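Local coordinates for reticulocyte binding protein (Streptococcus agalactiae COH1, PDB 3FAW) that is a cell-wall-anchored pullulanase of the group B Streptococcus surface that probably hydrolyses the alpha-1,6-glucosidic linkages of pullulan and related branched alpha-glucans, at residues D212-L217 against F401-P406; N407-M412 against A432-V437; E718-T723 against E766-L771; D734-Y739 against R760-G765. All blocks are in the same frame, centred on the assembly; numbering follows the deposited sequence.

Interaction 1. Residues D212-L217 against F401-P406; sequences DKVKIL and FEDIEP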
# COMPACT_ATOMS: atom_id res chain seq x y z
N ASP A 212 36.47 -4.25 5.01
CA ASP A 212 35.42 -3.26 4.77
C ASP A 212 34.68 -2.84 6.05
O ASP A 212 34.39 -3.67 6.91
CB ASP A 212 34.42 -3.80 3.74
CG ASP A 212 35.06 -4.06 2.39
OD1 ASP A 212 36.31 -4.07 2.30
OD2 ASP A 212 34.31 -4.27 1.41
N LYS A 213 34.39 -1.55 6.15
CA LYS A 213 33.54 -1.00 7.20
C LYS A 213 32.39 -0.22 6.57
O LYS A 213 32.59 0.47 5.57
CB LYS A 213 34.33 -0.04 8.10
CG LYS A 213 35.31 -0.70 9.05
CD LYS A 213 36.03 0.36 9.88
CE LYS A 213 37.04 -0.25 10.84
NZ LYS A 213 38.15 -0.95 10.12
N VAL A 214 31.20 -0.33 7.14
CA VAL A 214 30.05 0.43 6.64
C VAL A 214 29.11 0.85 7.78
O VAL A 214 28.95 0.13 8.76
CB VAL A 214 29.28 -0.36 5.55
CG1 VAL A 214 28.52 -1.55 6.15
CG2 VAL A 214 28.35 0.56 4.78
N LYS A 215 28.51 2.03 7.64
CA LYS A 215 27.61 2.58 8.66
C LYS A 215 26.16 2.36 8.26
O LYS A 215 25.72 2.80 7.20
CB LYS A 215 27.91 4.07 8.89
CG LYS A 215 29.30 4.32 9.46
CD LYS A 215 29.68 5.79 9.53
CE LYS A 215 31.13 5.95 10.00
NZ LYS A 215 31.57 7.37 10.11
N ILE A 216 25.41 1.66 9.13
CA ILE A 216 24.05 1.21 8.80
C ILE A 216 22.96 1.80 9.71
O ILE A 216 23.24 2.31 10.79
CB ILE A 216 23.94 -0.36 8.76
CG1 ILE A 216 24.08 -0.99 10.15
CG2 ILE A 216 25.01 -0.94 7.82
CD1 ILE A 216 22.79 -1.06 10.94
N LEU A 217 21.72 1.70 9.24
CA LEU A 217 20.55 2.21 9.97
C LEU A 217 19.85 1.04 10.65
O LEU A 217 19.47 0.08 9.98
CB LEU A 217 19.58 2.91 9.01
CG LEU A 217 18.18 3.26 9.54
CD1 LEU A 217 18.27 4.07 10.82
CD2 LEU A 217 17.36 4.01 8.48
N PHE A 401 19.61 -2.75 3.82
CA PHE A 401 19.67 -4.05 4.49
C PHE A 401 20.89 -4.87 4.08
O PHE A 401 21.42 -5.64 4.88
CB PHE A 401 18.39 -4.84 4.22
CG PHE A 401 17.23 -4.45 5.10
CD1 PHE A 401 17.06 -5.04 6.33
CD2 PHE A 401 16.31 -3.50 4.68
CE1 PHE A 401 16.00 -4.69 7.15
CE2 PHE A 401 15.25 -3.14 5.49
CZ PHE A 401 15.09 -3.74 6.72
N GLU A 402 21.35 -4.71 2.84
CA GLU A 402 22.48 -5.50 2.33
C GLU A 402 23.78 -5.19 3.08
O GLU A 402 24.61 -6.07 3.28
CB GLU A 402 22.68 -5.30 0.83
CG GLU A 402 23.53 -6.38 0.14
CD GLU A 402 22.83 -7.74 0.04
OE1 GLU A 402 21.62 -7.83 0.35
OE2 GLU A 402 23.49 -8.72 -0.35
N ASP A 403 23.95 -3.93 3.49
CA ASP A 403 25.09 -3.55 4.33
C ASP A 403 25.09 -4.26 5.68
O ASP A 403 26.14 -4.51 6.24
CB ASP A 403 25.10 -2.04 4.57
CG ASP A 403 25.56 -1.24 3.36
OD1 ASP A 403 26.12 -1.82 2.41
OD2 ASP A 403 25.35 -0.01 3.37
N ILE A 404 23.90 -4.55 6.22
CA ILE A 404 23.79 -5.11 7.56
C ILE A 404 24.23 -6.57 7.57
O ILE A 404 25.06 -6.97 8.39
CB ILE A 404 22.35 -5.01 8.11
CG1 ILE A 404 21.89 -3.55 8.16
CG2 ILE A 404 22.26 -5.65 9.50
CD1 ILE A 404 20.44 -3.36 8.58
N GLU A 405 23.65 -7.35 6.67
CA GLU A 405 23.99 -8.76 6.51
C GLU A 405 23.86 -9.10 5.03
O GLU A 405 22.76 -9.05 4.49
CB GLU A 405 23.05 -9.64 7.35
CG GLU A 405 23.24 -11.15 7.19
CD GLU A 405 24.61 -11.66 7.63
OE1 GLU A 405 25.25 -11.03 8.50
OE2 GLU A 405 25.04 -12.71 7.12
N PRO A 406 24.98 -9.44 4.37
CA PRO A 406 24.90 -9.72 2.94
C PRO A 406 24.28 -11.09 2.66
O PRO A 406 24.31 -11.98 3.51
CB PRO A 406 26.36 -9.68 2.49
CG PRO A 406 27.14 -10.06 3.70
CD PRO A 406 26.35 -9.58 4.89
O HOH W 1 23.97 1.42 5.21
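The interface between a carbohydrate-binding module 48 and an alpha-amylase-type TIM barrel domain is met here in small form, where Val214 and Ile216 of strand 212-216 pack on Asp403 and Ile404, in the chain near helix 399-402 of the catalytic domain. Ile216 touches both, by different branches. Its CG2 slides past the Asp403 side chain and touches CB of that residue at 3.4 Å, while its CD1 reaches CG1 of Ile404 at 3.8 Å. A chi1 of 69° sets Ile216 CG1, which carries CD1, between the backbone N and the carbonyl carbon; the two isoleucine side chains cross at about a right angle. CD1 of Ile404 continues to the carbonyl oxygen of Leu217, 3.8 Å away.

Val214 crosses the carboxylate end of Asp403, with CG2 3.4 Å from OD2, and its CG1 sits against CB of the same aspartate at 3.8 Å. Polar linkage between the segments runs through a water, which donates to OD2 of Asp403 at 2.7 Å and to the carbonyl oxygen of Lys215 at 3.0 Å. The strongest polar partner of OD2 is Lys237, in a salt bridge that would probably favour the ionised carboxylate. Two carbonyls of segment 401-406 are also taken up by the N-terminal part of the chain, that of Asp403 by Arg209 and that of Ile404 by Ser152. The backbones of Val214 and Ile216 bond to Ile207 and Tyr205 of strand 202-209, while Asp403 and Ile404 lie against their side chains.

Interaction 2. Residues N407-M412 against A432-V437; sequences NYYHFM and AMSRRV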
# COMPACT_ATOMS: atom_id res chain seq x y z
N ASN A 407 23.71 -11.23 1.46
CA ASN A 407 23.16 -12.50 1.02
C ASN A 407 22.18 -13.09 2.04
O ASN A 407 22.36 -14.21 2.51
CB ASN A 407 24.28 -13.51 0.74
CG ASN A 407 25.44 -12.90 -0.03
OD1 ASN A 407 25.34 -12.64 -1.23
ND2 ASN A 407 26.55 -12.68 0.66
N TYR A 408 21.15 -12.33 2.41
CA TYR A 408 20.11 -12.86 3.30
C TYR A 408 18.74 -12.18 3.20
O TYR A 408 17.74 -12.83 2.91
CB TYR A 408 20.56 -12.86 4.77
CG TYR A 408 19.43 -13.35 5.64
CD1 TYR A 408 19.24 -14.71 5.85
CD2 TYR A 408 18.51 -12.47 6.19
CE1 TYR A 408 18.19 -15.18 6.60
CE2 TYR A 408 17.45 -12.92 6.94
CZ TYR A 408 17.29 -14.28 7.15
OH TYR A 408 16.23 -14.74 7.89
N TYR A 409 18.70 -10.88 3.51
CA TYR A 409 17.44 -10.16 3.71
C TYR A 409 16.56 -10.09 2.47
O TYR A 409 15.33 -10.14 2.56
CB TYR A 409 17.70 -8.73 4.20
CG TYR A 409 17.88 -8.59 5.70
CD1 TYR A 409 16.82 -8.81 6.57
CD2 TYR A 409 19.10 -8.19 6.24
CE1 TYR A 409 16.97 -8.66 7.94
CE2 TYR A 409 19.26 -8.04 7.61
CZ TYR A 409 18.19 -8.27 8.45
OH TYR A 409 18.34 -8.12 9.81
N HIS A 410 17.19 -9.97 1.31
CA HIS A 410 16.45 -9.82 0.06
C HIS A 410 16.20 -11.18 -0.60
O HIS A 410 16.92 -12.15 -0.33
CB HIS A 410 17.21 -8.91 -0.91
CG HIS A 410 17.56 -7.57 -0.32
ND1 HIS A 410 18.85 -7.20 -0.04
CD2 HIS A 410 16.77 -6.53 0.03
CE1 HIS A 410 18.85 -5.97 0.46
NE2 HIS A 410 17.60 -5.54 0.52
N PHE A 411 15.18 -11.24 -1.44
CA PHE A 411 15.03 -12.35 -2.38
C PHE A 411 16.29 -12.35 -3.26
O PHE A 411 16.80 -11.29 -3.61
CB PHE A 411 13.79 -12.20 -3.26
CG PHE A 411 12.49 -12.55 -2.58
CD1 PHE A 411 12.34 -13.74 -1.88
CD2 PHE A 411 11.40 -11.69 -2.67
CE1 PHE A 411 11.14 -14.06 -1.27
CE2 PHE A 411 10.19 -12.00 -2.05
CZ PHE A 411 10.06 -13.20 -1.35
N MET A 412 16.78 -13.55 -3.58
CA MET A 412 18.09 -13.69 -4.20
C MET A 412 18.08 -14.50 -5.49
O MET A 412 17.23 -15.37 -5.69
CB MET A 412 19.05 -14.35 -3.21
CG MET A 412 19.69 -13.39 -2.21
SD MET A 412 20.70 -14.27 -1.00
CE MET A 412 19.42 -15.12 -0.07
N ALA A 432 13.44 -15.83 7.52
CA ALA A 432 12.93 -15.68 8.89
C ALA A 432 13.03 -14.26 9.48
O ALA A 432 12.05 -13.74 10.03
CB ALA A 432 13.60 -16.69 9.82
N MET A 433 14.20 -13.65 9.39
CA MET A 433 14.40 -12.32 9.99
C MET A 433 13.81 -11.21 9.11
O MET A 433 13.48 -10.14 9.61
CB MET A 433 15.88 -12.07 10.27
CG MET A 433 16.56 -13.13 11.14
SD MET A 433 15.76 -13.42 12.73
CE MET A 433 14.62 -14.74 12.32
N SER A 434 13.67 -11.48 7.82
CA SER A 434 12.96 -10.58 6.91
C SER A 434 11.45 -10.66 7.17
O SER A 434 10.76 -9.64 7.15
CB SER A 434 13.23 -10.95 5.45
OG SER A 434 14.60 -10.77 5.12
N ARG A 435 10.95 -11.87 7.41
CA ARG A 435 9.56 -12.05 7.83
C ARG A 435 9.31 -11.35 9.17
O ARG A 435 8.26 -10.73 9.36
CB ARG A 435 9.20 -13.53 7.92
CG ARG A 435 7.72 -13.78 8.19
CD ARG A 435 7.39 -15.25 8.12
NE ARG A 435 7.39 -15.75 6.75
CZ ARG A 435 7.14 -17.02 6.41
NH1 ARG A 435 6.88 -17.93 7.34
NH2 ARG A 435 7.16 -17.37 5.13
N ARG A 436 10.26 -11.44 10.10
CA ARG A 436 10.17 -10.73 11.38
C ARG A 436 10.00 -9.22 11.21
O ARG A 436 9.19 -8.60 11.90
CB ARG A 436 11.39 -11.01 12.26
CG ARG A 436 11.29 -12.27 13.11
CD ARG A 436 12.22 -12.19 14.31
NE ARG A 436 11.82 -11.13 15.24
CZ ARG A 436 12.52 -10.75 16.31
NH1 ARG A 436 13.67 -11.34 16.62
NH2 ARG A 436 12.06 -9.78 17.09
N VAL A 437 10.77 -8.63 10.30
CA VAL A 437 10.69 -7.19 10.05
C VAL A 437 9.27 -6.76 9.66
O VAL A 437 8.75 -5.79 10.20
CB VAL A 437 11.67 -6.74 8.94
CG1 VAL A 437 11.38 -5.31 8.50
CG2 VAL A 437 13.12 -6.88 9.40
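Tyr409, Tyr408 and Ser434 bury the most surface where the loop after helix 399-402 meets the first turn of helix 432-449. Tyr408 carries its hydroxyl to the start of the helix: chi1 of 177° sets CG anti to the backbone N, and OH receives the main-chain N-H of Met433 over 2.7 Å, at an almost straight 173°. That nitrogen lies in the plane of the ring, and CE2 rests 3.8 Å from CB of Met433. The strongest polar partner of the hydroxyl is Asp126 OD1.

Ser434 grips the backbone rather than the ring of Tyr409. Its OG donates to the Tyr409 carbonyl oxygen at 2.7 Å, within the carbonyl plane and on a lone pair, with a C=O...OG angle of 110°. The same OG stands at the edge of the Tyr409 ring, 3.3 Å from CD1. One face of this ring takes CD2 of Tyr408, displaced toward the rim.

These bonds pin the long connection after TIM-barrel strand 385-390 to helix 432-449, which precedes strand 453-456. Tyr408 also leans on helix 122-129, and Arg435 turns to helix 464-477.

Interaction 3. Residues E718-T723 against E766-L771; sequences EVSLIT and EKYKHL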
# COMPACT_ATOMS: atom_id res chain seq x y z
N GLU A 718 -30.16 -13.48 -3.28
CA GLU A 718 -30.88 -12.26 -2.89
C GLU A 718 -30.59 -11.03 -3.74
O GLU A 718 -31.29 -10.02 -3.62
CB GLU A 718 -30.61 -11.95 -1.41
CG GLU A 718 -31.08 -13.06 -0.47
CD GLU A 718 -30.43 -13.01 0.91
OE1 GLU A 718 -29.76 -12.00 1.24
OE2 GLU A 718 -30.59 -13.99 1.67
N VAL A 719 -29.55 -11.10 -4.58
CA VAL A 719 -29.25 -10.03 -5.53
C VAL A 719 -29.48 -10.56 -6.95
O VAL A 719 -28.85 -11.52 -7.37
CB VAL A 719 -27.80 -9.53 -5.39
CG1 VAL A 719 -27.54 -8.37 -6.34
CG2 VAL A 719 -27.52 -9.11 -3.94
N SER A 720 -30.40 -9.90 -7.67
CA SER A 720 -30.85 -10.37 -8.98
C SER A 720 -30.76 -9.29 -10.06
O SER A 720 -30.76 -8.09 -9.77
CB SER A 720 -32.28 -10.92 -8.88
OG SER A 720 -33.16 -9.98 -8.27
N LEU A 721 -30.68 -9.74 -11.31
CA LEU A 721 -30.50 -8.85 -12.46
C LEU A 721 -31.85 -8.52 -13.10
O LEU A 721 -32.51 -9.40 -13.67
CB LEU A 721 -29.58 -9.51 -13.49
CG LEU A 721 -29.22 -8.70 -14.74
CD1 LEU A 721 -28.46 -7.43 -14.37
CD2 LEU A 721 -28.42 -9.55 -15.70
N ILE A 722 -32.26 -7.26 -13.01
CA ILE A 722 -33.52 -6.81 -13.60
C ILE A 722 -33.39 -6.74 -15.13
O ILE A 722 -34.22 -7.27 -15.86
CB ILE A 722 -33.96 -5.44 -13.05
CG1 ILE A 722 -34.23 -5.53 -11.54
CG2 ILE A 722 -35.21 -4.95 -13.79
CD1 ILE A 722 -34.46 -4.19 -10.88
N THR A 723 -32.33 -6.08 -15.59
CA THR A 723 -32.06 -5.98 -17.02
C THR A 723 -31.34 -7.21 -17.55
O THR A 723 -30.14 -7.16 -17.86
CB THR A 723 -31.21 -4.73 -17.34
OG1 THR A 723 -29.99 -4.78 -16.59
CG2 THR A 723 -31.97 -3.46 -16.98
N GLU A 766 -44.09 -8.63 -14.81
CA GLU A 766 -44.74 -9.19 -13.62
C GLU A 766 -43.76 -9.51 -12.49
O GLU A 766 -44.14 -9.50 -11.32
CB GLU A 766 -45.54 -10.46 -13.98
CG GLU A 766 -46.86 -10.17 -14.69
CD GLU A 766 -47.87 -9.48 -13.78
OE1 GLU A 766 -48.28 -10.11 -12.78
OE2 GLU A 766 -48.24 -8.33 -14.07
N LYS A 767 -42.50 -9.77 -12.84
CA LYS A 767 -41.48 -10.12 -11.85
C LYS A 767 -41.08 -8.96 -10.94
O LYS A 767 -40.90 -9.15 -9.74
CB LYS A 767 -40.23 -10.71 -12.53
CG LYS A 767 -39.18 -11.19 -11.54
CD LYS A 767 -38.17 -12.13 -12.19
CE LYS A 767 -37.05 -12.49 -11.22
NZ LYS A 767 -37.54 -13.00 -9.91
N TYR A 768 -40.94 -7.76 -11.52
CA TYR A 768 -40.47 -6.58 -10.77
C TYR A 768 -41.49 -5.44 -10.68
O TYR A 768 -41.13 -4.32 -10.30
CB TYR A 768 -39.15 -6.08 -11.36
CG TYR A 768 -37.99 -7.04 -11.15
CD1 TYR A 768 -37.42 -7.20 -9.88
CD2 TYR A 768 -37.47 -7.79 -12.20
CE1 TYR A 768 -36.37 -8.08 -9.67
CE2 TYR A 768 -36.42 -8.68 -12.00
CZ TYR A 768 -35.87 -8.82 -10.73
OH TYR A 768 -34.83 -9.69 -10.52
N LYS A 769 -42.76 -5.72 -10.99
CA LYS A 769 -43.82 -4.70 -10.99
C LYS A 769 -44.04 -4.07 -9.62
O LYS A 769 -44.47 -2.91 -9.52
CB LYS A 769 -45.15 -5.28 -11.51
CG LYS A 769 -45.77 -6.34 -10.61
CD LYS A 769 -47.10 -6.84 -11.15
CE LYS A 769 -47.78 -7.78 -10.17
NZ LYS A 769 -49.11 -8.25 -10.66
N HIS A 770 -43.77 -4.83 -8.57
CA HIS A 770 -43.88 -4.35 -7.18
C HIS A 770 -43.02 -3.10 -6.89
O HIS A 770 -43.30 -2.37 -5.95
CB HIS A 770 -43.50 -5.47 -6.21
CG HIS A 770 -42.08 -5.91 -6.32
ND1 HIS A 770 -41.09 -5.45 -5.48
CD2 HIS A 770 -41.47 -6.77 -7.18
CE1 HIS A 770 -39.94 -6.00 -5.81
NE2 HIS A 770 -40.14 -6.81 -6.84
N LEU A 771 -41.99 -2.88 -7.71
CA LEU A 771 -41.11 -1.72 -7.56
C LEU A 771 -41.80 -0.39 -7.89
O LEU A 771 -41.37 0.66 -7.41
CB LEU A 771 -39.86 -1.87 -8.43
CG LEU A 771 -38.93 -3.04 -8.10
CD1 LEU A 771 -37.77 -3.08 -9.10
CD2 LEU A 771 -38.41 -2.94 -6.67
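The aromatic ring of Tyr768 meets Ile722 over a face and Ser720 at its edge in the C-terminal domain, a beta-sandwich as in other alpha-amylase-family enzymes. Strand 720-721 is the outermost strand of its five-stranded antiparallel sheet, and Tyr768 comes to it from the short helix 765-768. Ile722 sets its CG1 over one ring face: CG1 is 3.7 Å from the ring centroid and only 7° off the normal, a well-centred CH-pi contact. The side chains as a whole run aslant, and CG2 of Ile722 lies 4.0 Å from CD2 of Tyr768. On the opposite face the aliphatic CG of Lys767 sits 3.7 Å above the ring plane, displaced toward the rim, and the ring is thus sandwiched between two aliphatic chains.

Its hydroxyl is fixed in a different direction. Ser720 OG approaches in the plane of the ring and hydrogen-bonds Tyr768 OH at 2.8 Å, where either oxygen may be the donor. Ser720 reaches it with chi1 of 53°, its OG placed between its own N and carbonyl carbon. Face packing together with this in-plane bond should fix both the tilt and the rotation of the ring. Leu771, one turn onward, faces strand 748-754 and meets the far end of the same isoleucine tip to tip, its CD1 3.9 Å from CD1 of Ile722.

Interaction 4. Residues D734-Y739 against R760-G765; sequences DLVIAY and RNVLLG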
# COMPACT_ATOMS: atom_id res chain seq x y z
N ASP A 734 -24.22 -3.58 -23.32
CA ASP A 734 -25.05 -2.38 -23.23
C ASP A 734 -24.49 -1.32 -22.28
O ASP A 734 -23.43 -1.52 -21.68
CB ASP A 734 -26.49 -2.76 -22.84
CG ASP A 734 -27.54 -2.02 -23.65
OD1 ASP A 734 -27.34 -0.81 -23.90
OD2 ASP A 734 -28.55 -2.64 -24.04
N LEU A 735 -25.20 -0.19 -22.18
CA LEU A 735 -24.82 0.96 -21.35
C LEU A 735 -25.85 1.29 -20.27
O LEU A 735 -25.74 2.30 -19.59
CB LEU A 735 -24.62 2.20 -22.23
CG LEU A 735 -23.49 2.15 -23.26
CD1 LEU A 735 -23.62 3.31 -24.23
CD2 LEU A 735 -22.14 2.15 -22.58
N VAL A 736 -26.86 0.43 -20.11
CA VAL A 736 -27.82 0.56 -19.02
C VAL A 736 -27.87 -0.75 -18.24
O VAL A 736 -27.75 -1.83 -18.83
CB VAL A 736 -29.24 0.96 -19.52
CG1 VAL A 736 -29.68 0.08 -20.66
CG2 VAL A 736 -30.27 0.91 -18.38
N ILE A 737 -28.02 -0.66 -16.93
CA ILE A 737 -28.16 -1.84 -16.08
C ILE A 737 -29.04 -1.53 -14.87
O ILE A 737 -29.07 -0.40 -14.38
CB ILE A 737 -26.77 -2.39 -15.62
CG1 ILE A 737 -26.90 -3.82 -15.09
CG2 ILE A 737 -26.13 -1.48 -14.57
CD1 ILE A 737 -25.57 -4.51 -14.89
N ALA A 738 -29.76 -2.54 -14.41
CA ALA A 738 -30.59 -2.41 -13.20
C ALA A 738 -30.54 -3.70 -12.40
O ALA A 738 -30.56 -4.79 -12.97
CB ALA A 738 -32.02 -2.08 -13.57
N TYR A 739 -30.46 -3.58 -11.08
CA TYR A 739 -30.41 -4.74 -10.19
C TYR A 739 -31.14 -4.51 -8.88
O TYR A 739 -31.25 -3.38 -8.40
CB TYR A 739 -28.97 -5.17 -9.90
CG TYR A 739 -28.01 -4.05 -9.56
CD1 TYR A 739 -27.69 -3.74 -8.24
CD2 TYR A 739 -27.41 -3.31 -10.57
CE1 TYR A 739 -26.79 -2.72 -7.93
CE2 TYR A 739 -26.53 -2.29 -10.28
CZ TYR A 739 -26.21 -2.00 -8.97
OH TYR A 739 -25.33 -0.98 -8.71
N ARG A 760 -33.81 5.73 -21.76
CA ARG A 760 -34.06 4.29 -21.91
C ARG A 760 -35.23 3.84 -21.04
O ARG A 760 -35.31 4.21 -19.87
CB ARG A 760 -32.82 3.48 -21.53
CG ARG A 760 -31.57 3.77 -22.36
CD ARG A 760 -31.71 3.29 -23.80
NE ARG A 760 -31.74 1.83 -23.89
CZ ARG A 760 -30.67 1.04 -23.88
NH1 ARG A 760 -29.45 1.54 -23.77
NH2 ARG A 760 -30.81 -0.28 -23.98
N ASN A 761 -36.11 3.04 -21.62
CA ASN A 761 -37.19 2.39 -20.89
C ASN A 761 -36.69 1.06 -20.34
O ASN A 761 -36.25 0.20 -21.11
CB ASN A 761 -38.41 2.16 -21.80
CG ASN A 761 -39.55 1.41 -21.10
OD1 ASN A 761 -39.47 0.21 -20.87
ND2 ASN A 761 -40.62 2.13 -20.79
N VAL A 762 -36.74 0.90 -19.02
CA VAL A 762 -36.37 -0.36 -18.36
C VAL A 762 -37.62 -1.17 -18.02
O VAL A 762 -38.46 -0.73 -17.23
CB VAL A 762 -35.56 -0.10 -17.07
CG1 VAL A 762 -35.25 -1.40 -16.36
CG2 VAL A 762 -34.28 0.66 -17.39
N LEU A 763 -37.74 -2.35 -18.62
CA LEU A 763 -38.90 -3.23 -18.41
C LEU A 763 -38.83 -3.92 -17.04
O LEU A 763 -37.79 -4.45 -16.65
CB LEU A 763 -38.98 -4.26 -19.53
CG LEU A 763 -40.14 -5.26 -19.54
CD1 LEU A 763 -41.50 -4.57 -19.54
CD2 LEU A 763 -40.01 -6.17 -20.76
N LEU A 764 -39.95 -3.91 -16.31
CA LEU A 764 -40.06 -4.60 -15.02
C LEU A 764 -40.89 -5.88 -15.14
O LEU A 764 -40.52 -6.92 -14.60
CB LEU A 764 -40.66 -3.67 -13.96
CG LEU A 764 -39.86 -2.40 -13.66
CD1 LEU A 764 -40.52 -1.57 -12.57
CD2 LEU A 764 -38.43 -2.73 -13.28
N GLY A 765 -42.01 -5.79 -15.86
CA GLY A 765 -42.87 -6.95 -16.07
C GLY A 765 -43.50 -7.44 -14.78
O GLY A 765 -43.43 -6.76 -13.76
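OD1 of Asp734 is gripped by two donors: Arg760 NH1 at 3.2 Å and the backbone N of Leu735 at 2.8 Å. The second uses the anti lone pair, while the guanidinium comes in on the syn side. The contact lies in the beta-sandwich of the C-terminal domain, where strands 736-739 and 760-763 belong to different sheets; the axes of these short segments approach to 9.0 Å, their directions 31° from parallel.

Arg760 takes the carboxylate end-on with two nitrogens, the second bond running from NH2 to Asp734 OD2 at 3.3 Å. Both oxygens lie close to the guanidinium plane, yet the carboxylate is turned 32° against it, so the fork is twisted rather than flat. Bends at chi2 and chi3 fold the arginine chain back to reach this position. Its charge is shared among Asp734, Asp756 and Asp729, since NH1 also pairs with Asp756, its strongest partner, and NH2 with Asp729. OD2 of Asp734 is held in addition by the N-H of Lys731.

Val736 lies over one guanidinium face, toward its rim, for chi1 of 49° brings its CG1 to 3.4 Å from Arg760 NH1. Further along, the sandwich interior closes with plain aliphatic contacts: CG2 of Val736 meets CG2 of Val762 at 4.1 Å, and CB of Ala738 lies 4.3 Å from CG1 of Val762.

Followed from the N terminus, interaction 1 closes a loop of 183 residues that joins the binding module to the catalytic barrel. Interaction 2 opens right after it and closes a short loop onto helix 432-449. The pair, centres 14 Å apart, are joined by Glu402, which probably hydrogen-bonds His410 and the backbone of Asn407. Interaction 4 lies within the span of interaction 3, both inside the C-terminal domain, centres about 10 Å apart. Strands 720-721 and 736-742 are neighbours in one sheet, where Ile722 N probably hydrogen-bonds Ala738 O, and strand 760-763 is followed in the chain by helix 765-768. The two groups have centres at least 54 Å apart, on opposite sides of the chain's centre.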